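Side-chain contact in intracellular protein transport protein USO1 (Saccharomyces cerevisiae S288c, PDB 6LSU), which tethers transport vesicles and is required for protein transport from the endoplasmic reticulum to the Golgi complex: residues 65-70 with 85-90. Numbering follows the deposited sequence.
Sequences KPLLNT and LETILI
Leu67 against Thr87 and Leu68 against Ile88 are the two pairs that join these segments, and neither includes a ring, amide or other flat group, so the interface has no face or edge to stack on and is built from branched aliphatic ends. The flat carboxylate of Glu86 is engaged away from it, by Lys82, Lys49 and Tyr165. In the closer pair, the CD2 methyl of Leu68 meets CD1 of Ile88 at 3.7 Å, the two side chains crossing at about a right angle. Ile88 reaches over with its longer branch, CG1 lying beside the backbone N (chi1 -56°) and the chain beyond it extended (chi2 179°), which sets the terminal methyl against Leu68. Leu67 makes the second touch, its CD2 lying 4.0 Å from CG2 of Thr87, again with the side chains crosswise. The threonine divides its branches: the methyl is given to the leucine, whereas OG1 bonds to the carbonyl O of Ala83, one turn earlier in the same helix. Where the backbones come nearest, the CA atoms of Leu67 and Ile88 are 8.3 Å apart. Leu67 also packs on Val32 of helix 17-34 and Leu48 of helix 38-54, and Ile88 on Ile137 of helix 132-143 and Leu169 of helix 160-174. Helices 56-73 and 78-91 both belong to ARM 1 of the globular head, near the N-terminal end of its helical array. With only 140 Å² buried between the segments, the contact is a small apolar junction within a larger core, the hydroxyl of Thr87 being satisfied within its own helix, consistent with cohesion by van der Waals packing.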
ATOM      1  N   LYS A  65     -28.166   8.722 -36.646  1.00 79.87           N
ATOM      2  CA  LYS A  65     -28.089  10.166 -37.021  1.00 82.18           C
ATOM      3  C   LYS A  65     -29.474  10.787 -36.917  1.00 68.98           C
ATOM      4  O   LYS A  65     -29.587  11.890 -36.381  1.00 65.72           O
ATOM      5  CB  LYS A  65     -27.429  10.379 -38.392  1.00 87.44           C
ATOM      6  CG  LYS A  65     -26.113  11.149 -38.341  1.00100.92           C
ATOM      7  CD  LYS A  65     -25.066  10.554 -37.380  1.00112.72           C
ATOM      8  CE  LYS A  65     -24.040  11.561 -36.892  1.00113.13           C
ATOM      9  NZ  LYS A  65     -22.743  10.913 -36.579  1.00108.80           N
ATOM     10  N   PRO A  66     -30.533  10.101 -37.416  1.00 61.07           N
ATOM     11  CA  PRO A  66     -31.915  10.530 -37.202  1.00 65.32           C
ATOM     12  C   PRO A  66     -32.272  10.711 -35.709  1.00 65.88           C
ATOM     13  O   PRO A  66     -32.828  11.755 -35.355  1.00 61.83           O
ATOM     14  CB  PRO A  66     -32.786   9.401 -37.781  1.00 61.61           C
ATOM     15  CG  PRO A  66     -31.864   8.605 -38.689  1.00 63.14           C
ATOM     16  CD  PRO A  66     -30.451   8.864 -38.205  1.00 64.06           C
ATOM     17  N   LEU A  67     -31.989   9.694 -34.894  1.00 66.43           N
ATOM     18  CA  LEU A  67     -32.196   9.690 -33.418  1.00 68.45           C
ATOM     19  C   LEU A  67     -31.544  10.940 -32.808  1.00 67.57           C
ATOM     20  O   LEU A  67     -32.209  11.721 -32.098  1.00 60.91           O
ATOM     21  CB  LEU A  67     -31.557   8.425 -32.832  1.00 67.86           C
ATOM     22  CG  LEU A  67     -32.493   7.310 -32.378  1.00 66.92           C
ATOM     23  CD1 LEU A  67     -33.903   7.466 -32.919  1.00 64.36           C
ATOM     24  CD2 LEU A  67     -31.913   5.945 -32.734  1.00 66.44           C
ATOM     25  N   LEU A  68     -30.277  11.144 -33.117  1.00 66.36           N
ATOM     26  CA  LEU A  68     -29.543  12.323 -32.613  1.00 76.34           C
ATOM     27  C   LEU A  68     -30.127  13.622 -33.195  1.00 80.17           C
ATOM     28  O   LEU A  68     -30.115  14.681 -32.466  1.00 81.44           O
ATOM     29  CB  LEU A  68     -28.061  12.121 -32.942  1.00 76.05           C
ATOM     30  CG  LEU A  68     -27.397  10.953 -32.220  1.00 76.23           C
ATOM     31  CD1 LEU A  68     -25.904  10.901 -32.499  1.00 75.99           C
ATOM     32  CD2 LEU A  68     -27.637  11.032 -30.724  1.00 80.79           C
ATOM     33  N   ASN A  69     -30.621  13.593 -34.434  1.00 79.29           N
ATOM     34  CA  ASN A  69     -31.208  14.800 -35.076  1.00 74.75           C
ATOM     35  C   ASN A  69     -32.526  15.081 -34.362  1.00 73.97           C
ATOM     36  O   ASN A  69     -32.699  16.203 -33.856  1.00 65.49           O
ATOM     37  CB  ASN A  69     -31.369  14.638 -36.593  1.00 84.86           C
ATOM     38  CG  ASN A  69     -30.072  14.842 -37.346  1.00 84.03           C
ATOM     39  OD1 ASN A  69     -29.847  14.232 -38.384  1.00 91.81           O
ATOM     40  ND2 ASN A  69     -29.195  15.664 -36.802  1.00 91.79           N
ATOM     41  N   THR A  70     -33.411  14.085 -34.269  1.00 67.61           N
ATOM     42  CA  THR A  70     -34.714  14.254 -33.571  1.00 72.63           C
ATOM     43  C   THR A  70     -34.503  14.640 -32.093  1.00 79.18           C
ATOM     44  O   THR A  70     -35.411  15.328 -31.512  1.00 83.90           O
ATOM     45  CB  THR A  70     -35.575  13.000 -33.718  1.00 79.22           C
ATOM     46  OG1 THR A  70     -35.782  12.788 -35.115  1.00 83.73           O
ATOM     47  CG2 THR A  70     -36.907  13.123 -33.013  1.00 77.04           C
ATOM     48  N   LEU A  85     -33.041   8.580 -25.367  1.00 56.15           N
ATOM     49  CA  LEU A  85     -31.994   8.197 -24.370  1.00 55.22           C
ATOM     50  C   LEU A  85     -32.129   6.686 -24.090  1.00 53.16           C
ATOM     51  O   LEU A  85     -31.082   5.999 -24.104  1.00 50.89           O
ATOM     52  CB  LEU A  85     -32.103   9.055 -23.098  1.00 50.42           C
ATOM     53  CG  LEU A  85     -31.817  10.553 -23.276  1.00 50.34           C
ATOM     54  CD1 LEU A  85     -32.009  11.298 -21.980  1.00 58.02           C
ATOM     55  CD2 LEU A  85     -30.414  10.822 -23.713  1.00 56.16           C
ATOM     56  N   GLU A  86     -33.337   6.150 -23.893  1.00 48.61           N
ATOM     57  CA  GLU A  86     -33.427   4.697 -23.600  1.00 54.83           C
ATOM     58  C   GLU A  86     -32.867   3.965 -24.816  1.00 59.49           C
ATOM     59  O   GLU A  86     -32.101   2.966 -24.621  1.00 59.69           O
ATOM     60  CB  GLU A  86     -34.833   4.194 -23.270  1.00 58.38           C
ATOM     61  CG  GLU A  86     -35.480   4.920 -22.115  1.00 65.92           C
ATOM     62  CD  GLU A  86     -36.938   4.625 -21.795  1.00 68.78           C
ATOM     63  OE1 GLU A  86     -37.374   4.995 -20.647  1.00 73.73           O
ATOM     64  OE2 GLU A  86     -37.620   3.997 -22.633  1.00 71.41           O
ATOM     65  N   THR A  87     -33.173   4.455 -26.015  1.00 64.40           N
ATOM     66  CA  THR A  87     -32.856   3.724 -27.274  1.00 64.56           C
ATOM     67  C   THR A  87     -31.337   3.724 -27.432  1.00 57.50           C
ATOM     68  O   THR A  87     -30.745   2.610 -27.626  1.00 52.33           O
ATOM     69  CB  THR A  87     -33.644   4.257 -28.479  1.00 68.30           C
ATOM     70  OG1 THR A  87     -35.036   4.026 -28.200  1.00 58.82           O
ATOM     71  CG2 THR A  87     -33.243   3.547 -29.765  1.00 68.46           C
ATOM     72  N   ILE A  88     -30.695   4.863 -27.225  1.00 53.33           N
ATOM     73  CA  ILE A  88     -29.213   4.923 -27.369  1.00 55.91           C
ATOM     74  C   ILE A  88     -28.545   3.983 -26.366  1.00 61.15           C
ATOM     75  O   ILE A  88     -27.561   3.286 -26.738  1.00 62.19           O
ATOM     76  CB  ILE A  88     -28.673   6.345 -27.224  1.00 56.89           C
ATOM     77  CG1 ILE A  88     -29.345   7.269 -28.238  1.00 55.90           C
ATOM     78  CG2 ILE A  88     -27.146   6.333 -27.390  1.00 61.33           C
ATOM     79  CD1 ILE A  88     -28.873   8.704 -28.124  1.00 59.63           C
ATOM     80  N   LEU A  89     -29.037   4.004 -25.121  1.00 62.38           N
ATOM     81  CA  LEU A  89     -28.496   3.181 -24.015  1.00 56.26           C
ATOM     82  C   LEU A  89     -28.671   1.709 -24.363  1.00 55.65           C
ATOM     83  O   LEU A  89     -27.775   0.912 -24.063  1.00 54.68           O
ATOM     84  CB  LEU A  89     -29.207   3.546 -22.710  1.00 53.93           C
ATOM     85  CG  LEU A  89     -28.615   4.787 -22.051  1.00 52.97           C
ATOM     86  CD1 LEU A  89     -29.449   5.285 -20.888  1.00 51.92           C
ATOM     87  CD2 LEU A  89     -27.196   4.496 -21.618  1.00 53.21           C
ATOM     88  N   ILE A  90     -29.788   1.353 -24.987  1.00 55.84           N
ATOM     89  CA  ILE A  90     -29.969  -0.075 -25.375  1.00 57.86           C
ATOM     90  C   ILE A  90     -28.907  -0.411 -26.421  1.00 60.17           C
ATOM     91  O   ILE A  90     -28.222  -1.466 -26.322  1.00 63.83           O
ATOM     92  CB  ILE A  90     -31.374  -0.345 -25.882  1.00 55.46           C
ATOM     93  CG1 ILE A  90     -32.386  -0.120 -24.748  1.00 57.28           C
ATOM     94  CG2 ILE A  90     -31.413  -1.744 -26.484  1.00 54.44           C
ATOM     95  CD1 ILE A  90     -33.817  -0.472 -25.119  1.00 58.43           C
TER